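Long-range contacts in magnesium-protoporphyrin O-methyltransferase (Synechocystis sp., PDB 4QDK), which converts magnesium-protoporphyrin IX to its 13-monomethyl ester in chlorophyll biosynthesis, taking the methyl group from S-adenosyl-L-methionine: residues L64-A69 and T130-D135; D7-V12 and I138-E143; L162-K167 and H193-I198. One frame throughout, in Å; residues are numbered along the deposited sequence. Where two conformers were deposited one is given.

Contact 1: residues L64-A69 and T130-D135. With SAH (S-adenosyl-L-homocysteine), chain C.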
# COMPACT_ATOMS: atom_id res chain seq x y z
N LEU A 64 -8.29 1.68 10.72
CA LEU A 64 -7.65 1.12 11.90
C LEU A 64 -6.68 2.10 12.55
O LEU A 64 -5.82 2.67 11.88
CB LEU A 64 -6.92 -0.18 11.56
CG LEU A 64 -6.50 -1.03 12.76
CD1 LEU A 64 -7.74 -1.53 13.48
CD2 LEU A 64 -5.61 -2.17 12.33
N LEU A 65 -6.81 2.28 13.86
CA LEU A 65 -5.94 3.17 14.61
C LEU A 65 -4.60 2.51 14.89
O LEU A 65 -4.52 1.52 15.61
CB LEU A 65 -6.60 3.60 15.92
CG LEU A 65 -7.46 4.85 15.88
CD1 LEU A 65 -8.35 4.94 17.11
CD2 LEU A 65 -6.59 6.09 15.77
N VAL A 66 -3.53 3.07 14.32
CA VAL A 66 -2.20 2.49 14.45
C VAL A 66 -1.19 3.50 14.99
O VAL A 66 -1.16 4.66 14.56
CB VAL A 66 -1.69 1.94 13.09
CG1 VAL A 66 -0.29 1.38 13.22
CG2 VAL A 66 -2.65 0.88 12.55
N CYS A 67 -0.38 3.06 15.94
CA CYS A 67 0.74 3.84 16.44
C CYS A 67 2.04 3.28 15.88
O CYS A 67 2.35 2.10 16.08
CB CYS A 67 0.78 3.82 17.97
SG CYS A 67 2.29 4.49 18.72
N ASP A 68 2.78 4.11 15.15
CA ASP A 68 4.09 3.74 14.63
C ASP A 68 5.15 4.44 15.48
O ASP A 68 5.43 5.62 15.28
CB ASP A 68 4.19 4.13 13.15
CG ASP A 68 5.45 3.58 12.48
OD1 ASP A 68 6.20 2.83 13.14
OD2 ASP A 68 5.67 3.88 11.29
N ALA A 69 5.71 3.71 16.44
CA ALA A 69 6.64 4.28 17.41
C ALA A 69 8.09 4.14 16.95
O ALA A 69 8.58 3.03 16.74
CB ALA A 69 6.45 3.65 18.78
N THR A 130 -3.50 -1.10 17.27
CA THR A 130 -2.22 -1.72 16.96
C THR A 130 -1.08 -0.74 17.17
O THR A 130 -1.10 0.38 16.67
CB THR A 130 -2.20 -2.24 15.51
OG1 THR A 130 -3.16 -3.29 15.36
CG2 THR A 130 -0.82 -2.77 15.14
N VAL A 131 -0.08 -1.17 17.94
CA VAL A 131 1.13 -0.39 18.15
C VAL A 131 2.30 -1.12 17.51
O VAL A 131 2.47 -2.33 17.68
CB VAL A 131 1.41 -0.18 19.65
CG1 VAL A 131 2.70 0.59 19.86
CG2 VAL A 131 0.25 0.56 20.30
N ILE A 132 3.11 -0.39 16.75
CA ILE A 132 4.20 -1.00 16.00
C ILE A 132 5.54 -0.32 16.28
O ILE A 132 5.64 0.91 16.28
CB ILE A 132 3.92 -0.97 14.48
CG1 ILE A 132 2.54 -1.57 14.18
CG2 ILE A 132 5.00 -1.72 13.73
CD1 ILE A 132 2.16 -1.53 12.71
N CYS A 133 6.56 -1.13 16.52
CA CYS A 133 7.90 -0.62 16.77
C CYS A 133 8.92 -1.46 16.01
O CYS A 133 9.31 -2.54 16.46
CB CYS A 133 8.21 -0.65 18.27
SG CYS A 133 9.75 0.17 18.72
N LEU A 134 9.36 -0.96 14.85
CA LEU A 134 10.28 -1.71 13.99
C LEU A 134 11.70 -1.16 14.01
O LEU A 134 11.92 0.04 13.84
CB LEU A 134 9.76 -1.73 12.55
CG LEU A 134 8.39 -2.35 12.27
CD1 LEU A 134 8.09 -2.34 10.77
CD2 LEU A 134 8.30 -3.76 12.84
N ASP A 135 12.66 -2.06 14.20
CA ASP A 135 14.09 -1.74 14.11
C ASP A 135 14.53 -0.58 15.00
O ASP A 135 15.40 0.21 14.63
CB ASP A 135 14.49 -1.49 12.65
CG ASP A 135 14.30 -2.71 11.77
OD1 ASP A 135 14.08 -3.81 12.31
OD2 ASP A 135 14.39 -2.57 10.53
N SAH C . 10.83 2.21 12.47
CA SAH C . 11.37 2.92 11.31
CB SAH C . 12.70 3.60 11.64
CG SAH C . 13.77 2.69 12.22
SD SAH C . 15.37 3.54 12.39
C SAH C . 11.57 1.96 10.15
O SAH C . 11.58 2.37 8.99
OXT SAH C . 11.71 0.75 10.35
C5' SAH C . 15.15 3.66 14.18
C4' SAH C . 14.45 4.95 14.59
O4' SAH C . 14.07 4.87 15.95
C3' SAH C . 15.32 6.19 14.44
O3' SAH C . 14.66 7.09 13.58
C2' SAH C . 15.40 6.77 15.84
O2' SAH C . 15.34 8.18 15.83
C1' SAH C . 14.19 6.16 16.51
N9 SAH C . 14.30 6.08 17.98
C8 SAH C . 15.39 5.68 18.71
N7 SAH C . 15.06 5.76 20.02
C5 SAH C . 13.78 6.19 20.13
C6 SAH C . 12.96 6.44 21.22
N6 SAH C . 13.41 6.25 22.46
N1 SAH C . 11.68 6.89 21.02
C2 SAH C . 11.21 7.09 19.73
N3 SAH C . 12.03 6.84 18.65
C4 SAH C . 13.30 6.40 18.85
O HOH W 1 8.64 1.72 14.45

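Contact 2: residues D7-V12 and I138-E143. With SAH (S-adenosyl-L-homocysteine), chain C.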
# COMPACT_ATOMS: atom_id res chain seq x y z
N ASP A 7 20.61 7.97 29.42
CA ASP A 7 21.83 8.35 28.71
C ASP A 7 21.83 7.80 27.28
O ASP A 7 22.22 8.49 26.34
CB ASP A 7 23.07 7.87 29.45
CG ASP A 7 24.36 8.34 28.82
OD1 ASP A 7 24.38 9.48 28.30
OD2 ASP A 7 25.35 7.58 28.84
N ASP A 8 21.38 6.56 27.13
CA ASP A 8 21.31 5.93 25.82
C ASP A 8 20.37 6.67 24.87
O ASP A 8 20.67 6.81 23.69
CB ASP A 8 20.88 4.46 25.94
CG ASP A 8 21.97 3.58 26.51
OD1 ASP A 8 23.16 3.94 26.38
OD2 ASP A 8 21.65 2.51 27.07
N LYS A 9 19.25 7.16 25.40
CA LYS A 9 18.28 7.90 24.61
C LYS A 9 18.90 9.12 23.94
O LYS A 9 18.67 9.37 22.75
CB LYS A 9 17.09 8.33 25.47
CG LYS A 9 16.11 7.22 25.78
CD LYS A 9 15.01 7.72 26.70
CE LYS A 9 13.96 6.65 26.95
NZ LYS A 9 13.05 7.04 28.06
N THR A 10 19.67 9.88 24.70
CA THR A 10 20.32 11.08 24.18
C THR A 10 21.32 10.74 23.09
O THR A 10 21.39 11.42 22.06
CB THR A 10 21.03 11.86 25.31
OG1 THR A 10 20.07 12.23 26.31
CG2 THR A 10 21.69 13.12 24.76
N ILE A 11 22.09 9.68 23.31
CA ILE A 11 23.09 9.23 22.34
C ILE A 11 22.44 8.83 21.02
O ILE A 11 22.90 9.22 19.94
CB ILE A 11 23.92 8.06 22.89
CG1 ILE A 11 24.73 8.50 24.11
CG2 ILE A 11 24.84 7.50 21.81
CD1 ILE A 11 25.55 7.39 24.73
N VAL A 12 21.37 8.04 21.10
CA VAL A 12 20.67 7.60 19.90
C VAL A 12 19.99 8.78 19.20
O VAL A 12 20.03 8.89 17.98
CB VAL A 12 19.62 6.52 20.22
CG1 VAL A 12 18.91 6.07 18.95
CG2 VAL A 12 20.28 5.33 20.90
N ILE A 138 17.07 -2.38 18.69
CA ILE A 138 18.48 -2.71 18.49
C ILE A 138 19.39 -1.65 19.14
O ILE A 138 20.55 -1.93 19.46
CB ILE A 138 18.80 -2.87 16.99
CG1 ILE A 138 20.21 -3.44 16.78
CG2 ILE A 138 18.62 -1.55 16.24
CD1 ILE A 138 20.52 -3.77 15.34
N HIS A 139 18.87 -0.44 19.32
CA HIS A 139 19.65 0.66 19.88
C HIS A 139 19.66 0.70 21.41
O HIS A 139 20.21 1.63 22.00
CB HIS A 139 19.15 1.99 19.33
CG HIS A 139 19.19 2.08 17.84
ND1 HIS A 139 20.36 2.16 17.13
CD2 HIS A 139 18.19 2.10 16.92
CE1 HIS A 139 20.10 2.23 15.84
NE2 HIS A 139 18.78 2.19 15.68
N TYR A 140 19.05 -0.30 22.04
CA TYR A 140 18.96 -0.33 23.50
C TYR A 140 19.25 -1.71 24.07
O TYR A 140 18.87 -2.72 23.48
CB TYR A 140 17.58 0.15 23.95
CG TYR A 140 17.25 1.55 23.49
CD1 TYR A 140 17.58 2.65 24.27
CD2 TYR A 140 16.60 1.78 22.28
CE1 TYR A 140 17.28 3.94 23.86
CE2 TYR A 140 16.29 3.07 21.87
CZ TYR A 140 16.64 4.14 22.66
OH TYR A 140 16.33 5.42 22.25
N PRO A 141 19.93 -1.76 25.23
CA PRO A 141 20.19 -3.05 25.89
C PRO A 141 18.90 -3.67 26.42
O PRO A 141 17.91 -2.96 26.59
CB PRO A 141 21.13 -2.68 27.04
CG PRO A 141 20.83 -1.24 27.31
CD PRO A 141 20.49 -0.63 25.98
N THR A 142 18.92 -4.98 26.67
CA THR A 142 17.71 -5.74 27.02
C THR A 142 16.91 -5.14 28.18
O THR A 142 15.68 -5.09 28.13
CB THR A 142 18.06 -7.21 27.36
OG1 THR A 142 18.75 -7.79 26.24
CG2 THR A 142 16.81 -8.02 27.64
N GLU A 143 17.61 -4.67 29.20
CA GLU A 143 16.97 -4.08 30.38
C GLU A 143 16.16 -2.84 30.03
O GLU A 143 15.09 -2.59 30.61
CB GLU A 143 18.01 -3.77 31.46
CG GLU A 143 19.39 -3.38 30.92
CD GLU A 143 20.24 -4.58 30.56
OE1 GLU A 143 19.93 -5.69 31.04
OE2 GLU A 143 21.23 -4.42 29.82
N SAH C . 10.83 2.21 12.47
CA SAH C . 11.37 2.92 11.31
CB SAH C . 12.70 3.60 11.64
CG SAH C . 13.77 2.69 12.22
SD SAH C . 15.37 3.54 12.39
C SAH C . 11.57 1.96 10.15
O SAH C . 11.58 2.37 8.99
OXT SAH C . 11.71 0.75 10.35
C5' SAH C . 15.15 3.66 14.18
C4' SAH C . 14.45 4.95 14.59
O4' SAH C . 14.07 4.87 15.95
C3' SAH C . 15.32 6.19 14.44
O3' SAH C . 14.66 7.09 13.58
C2' SAH C . 15.40 6.77 15.84
O2' SAH C . 15.34 8.18 15.83
C1' SAH C . 14.19 6.16 16.51
N9 SAH C . 14.30 6.08 17.98
C8 SAH C . 15.39 5.68 18.71
N7 SAH C . 15.06 5.76 20.02
C5 SAH C . 13.78 6.19 20.13
C6 SAH C . 12.96 6.44 21.22
N6 SAH C . 13.41 6.25 22.46
N1 SAH C . 11.68 6.89 21.02
C2 SAH C . 11.21 7.09 19.73
N3 SAH C . 12.03 6.84 18.65
C4 SAH C . 13.30 6.40 18.85

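Contact 3: residues L162-K167 and H193-I198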
# COMPACT_ATOMS: atom_id res chain seq x y z
N LEU A 162 6.66 -5.95 17.00
CA LEU A 162 8.03 -5.54 17.29
C LEU A 162 8.99 -6.23 16.34
O LEU A 162 8.75 -7.35 15.91
CB LEU A 162 8.41 -5.93 18.72
CG LEU A 162 7.59 -5.43 19.90
CD1 LEU A 162 8.14 -6.01 21.20
CD2 LEU A 162 7.60 -3.91 19.94
N SER A 163 10.09 -5.55 16.01
CA SER A 163 11.18 -6.21 15.32
C SER A 163 12.51 -5.94 16.03
O SER A 163 12.73 -4.86 16.58
CB SER A 163 11.25 -5.80 13.84
OG SER A 163 11.79 -4.49 13.68
N PHE A 164 13.37 -6.95 16.03
CA PHE A 164 14.65 -6.86 16.73
C PHE A 164 15.65 -7.79 16.08
O PHE A 164 15.28 -8.68 15.31
CB PHE A 164 14.49 -7.22 18.21
CG PHE A 164 13.97 -8.61 18.45
CD1 PHE A 164 12.61 -8.88 18.40
CD2 PHE A 164 14.84 -9.65 18.73
CE1 PHE A 164 12.12 -10.16 18.61
CE2 PHE A 164 14.36 -10.93 18.95
CZ PHE A 164 13.00 -11.19 18.89
N ALA A 165 16.93 -7.59 16.39
CA ALA A 165 17.97 -8.45 15.87
C ALA A 165 18.36 -9.50 16.90
O ALA A 165 18.82 -9.16 17.99
CB ALA A 165 19.19 -7.63 15.47
N PRO A 166 18.17 -10.78 16.58
CA PRO A 166 18.63 -11.85 17.46
C PRO A 166 20.16 -11.90 17.44
O PRO A 166 20.79 -12.31 18.41
CB PRO A 166 18.06 -13.12 16.81
CG PRO A 166 16.97 -12.65 15.91
CD PRO A 166 17.41 -11.30 15.42
N LYS A 167 20.74 -11.47 16.32
CA LYS A 167 22.18 -11.45 16.15
C LYS A 167 22.61 -10.21 15.36
O LYS A 167 21.92 -9.79 14.43
CB LYS A 167 22.65 -12.71 15.43
CG LYS A 167 22.45 -14.00 16.21
CD LYS A 167 22.24 -15.19 15.30
CE LYS A 167 23.46 -15.44 14.43
NZ LYS A 167 23.30 -16.67 13.60
N HIS A 193 18.89 -9.02 20.99
CA HIS A 193 17.91 -9.42 21.99
C HIS A 193 17.51 -10.88 21.78
O HIS A 193 17.26 -11.30 20.66
CB HIS A 193 16.68 -8.52 21.93
CG HIS A 193 16.97 -7.08 22.22
ND1 HIS A 193 17.29 -6.63 23.48
CD2 HIS A 193 16.99 -6.00 21.41
CE1 HIS A 193 17.49 -5.33 23.44
NE2 HIS A 193 17.33 -4.92 22.20
N LYS A 194 17.48 -11.64 22.87
CA LYS A 194 17.02 -13.02 22.84
C LYS A 194 15.51 -13.04 22.65
O LYS A 194 14.79 -12.34 23.35
CB LYS A 194 17.37 -13.75 24.13
CG LYS A 194 18.85 -13.94 24.39
CD LYS A 194 19.06 -14.78 25.65
CE LYS A 194 20.51 -14.78 26.09
NZ LYS A 194 21.41 -15.38 25.07
N GLU A 195 15.04 -13.87 21.72
CA GLU A 195 13.61 -14.00 21.48
C GLU A 195 12.88 -14.43 22.75
O GLU A 195 11.76 -13.98 23.01
CB GLU A 195 13.34 -14.99 20.34
CG GLU A 195 11.86 -15.24 20.08
CD GLU A 195 11.59 -15.84 18.71
OE1 GLU A 195 12.42 -15.63 17.80
OE2 GLU A 195 10.55 -16.51 18.55
N ALA A 196 13.52 -15.29 23.54
CA ALA A 196 12.95 -15.73 24.80
C ALA A 196 12.73 -14.56 25.75
O ALA A 196 11.71 -14.49 26.45
CB ALA A 196 13.83 -16.80 25.45
N ASP A 197 13.67 -13.62 25.77
CA ASP A 197 13.55 -12.43 26.60
C ASP A 197 12.39 -11.55 26.13
O ASP A 197 11.57 -11.11 26.94
CB ASP A 197 14.86 -11.63 26.63
CG ASP A 197 15.98 -12.36 27.36
OD1 ASP A 197 15.70 -13.37 28.05
OD2 ASP A 197 17.14 -11.92 27.26
N ILE A 198 12.32 -11.30 24.83
CA ILE A 198 11.25 -10.49 24.26
C ILE A 198 9.87 -11.11 24.51
O ILE A 198 8.94 -10.43 24.93
CB ILE A 198 11.45 -10.25 22.75
CG1 ILE A 198 12.78 -9.55 22.49
CG2 ILE A 198 10.30 -9.41 22.19
CD1 ILE A 198 12.88 -8.17 23.10

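Contact 1: residues L64-A69 and T130-D135
The carboxylate of Asp68 shares one face of the parallel strands 65-69 and 130-133 with the side chains of Val66, Thr130 and Ile132, while Cys67 and Val131 point to the other face. Between the two strands run four backbone hydrogen bonds, from Thr130 N to Leu65 O, Cys67 N to Thr130 O, Ile132 N to Cys67 O (2.7 Å) and Ala69 N to Ile132 O (2.8 Å). Val66, Thr130, Val131 and Ile132, branched at CB, suit the extended backbone of a buried strand. The CD1 end of Ile132 meets Val66 CG1 at 3.8 Å, because its CG1 stands beside the backbone N (chi1 -53°) and carries CD1 back along its own strand toward Val66. On the opposite face Val131 CG2 rests against Cys67 CB, 4.0 Å away, and helix 142-153 covers Val131 through Leu152. The polar Thr130 OG1 bonds to Arg159, and Asp68 OD2 to Ser77.

Beyond the last bridge the strands splay, and a water fills the fork. It accepts from Leu134 N (2.8 Å) and lies within hydrogen-bonding distance of Asp68 OD1 and Ala69 O. Leu134 O accepts a bond from SAH N at 2.8 Å, holding the spent cofactor at the carboxyl ends of adjacent central strands, with Gly70 opening the glycine-rich turn after strand 65-69, as is characteristic of the Rossmann-like class I methyltransferase fold.

Contact 2: residues D7-V12 and I138-E143
Val12 overlaps three groups at once: its CG2 branch lies 3.9 Å from His139 CB and also touches the Tyr140 ring obliquely, at CZ, while its CG1 branch reaches C8 of the SAH adenine at 3.5 Å. The split follows from the torsion, since CG1 is anti to the backbone N (chi1 -179°) and CG2 turns the other way, beside that N. A compact branched residue suits a place where helix, loop and cofactor converge. The His139 ring meets Phe16 edge-to-face.

Tyr140 adds a polar bond to the adenine. Its OH donates to SAH N7 at 2.6 Å, and N7 lies in the plane of the phenol ring, at its edge. Helix 8-16 and the loop after strand 130-133 thus meet together at the N7/C8 edge of the adenine, a site at the carboxyl ends of the strands, as in other class I methyltransferases. A phenylalanine in place of Tyr140 would keep a ring against the helix but would probably leave N7 without this donor and the adenine less firmly fixed.

Two neighbouring side chains of the helix flank the ring. Asp8 CB touches Tyr140 CD1 at 4.1 Å, and Lys9 CG lies 4.0 Å from Tyr140 OH, the lysine crossing the phenol at about a right angle. The extended chain of Lys9 then carries NZ to a salt bridge with Asp120. Asp8 OD2 approaches Pro141 CD at 3.5 Å; Pro141 occupies the N-cap position, right before helix 142-153.

Contact 3: residues L162-K167 and H193-I198
Phe164 and Ile198 make the apolar heart of this contact. The CG1 of Ile198 stands 3.9 Å from the ring centroid of Phe164 and only 8° off the ring normal, a CH-pi contact squarely over one face. The ring reaches it because Phe164 takes the crowded position between backbone N and carbonyl carbon (chi1 60°), which folds it beneath the helix. Ile198 CG2 also meets Leu162 CD1 at 4.1 Å, so the branched residue bridges two strand residues that point the same way. Glu195 adds its CA, 3.9 Å from Phe164 CZ, while its carboxylate turns to salt bridges with Arg223 and Arg199.

Polar contacts hold the backbones beside this cluster. His193 N donates to Ala165 O at 3.0 Å. The carbonyl His193 O lies at the ring edge, 3.4 Å from Phe164 CE2, and takes a CA-H...O contact from Pro166 CA. The imidazole of His193 bonds through NE2 to Leu137 O.

Strand 159-164 is thereby joined to the start of helix 195-204, which covers one face of the sheet and leads into strand 207-216, as in the three-layer alpha/beta/alpha sandwich of class I methyltransferases, with strand order 3-2-1-4-5-7-6.

How the contacts relate
Contact 1 belongs to the core, contact 3 is buried where a helix start covers one face of the sheet, and contact 2 is partly buried, where helix 8-16 meets the adenine edge of SAH. Their chemistry follows: backbone hydrogen bonds dominate contact 1, a ring-face contact with one backbone bond makes contact 3, and contact 2 has no hydrogen bond between its segments, which meet by packing beside the adenine. Contacts 1 and 2 hold the same ligand at opposite ends, amino group and adenine. Contacts 1 and 3 share the sheet through neighbouring strands. Contacts 2 and 3 meet where His193 packs against Tyr140 and makes a weak hydrogen bond with Thr142.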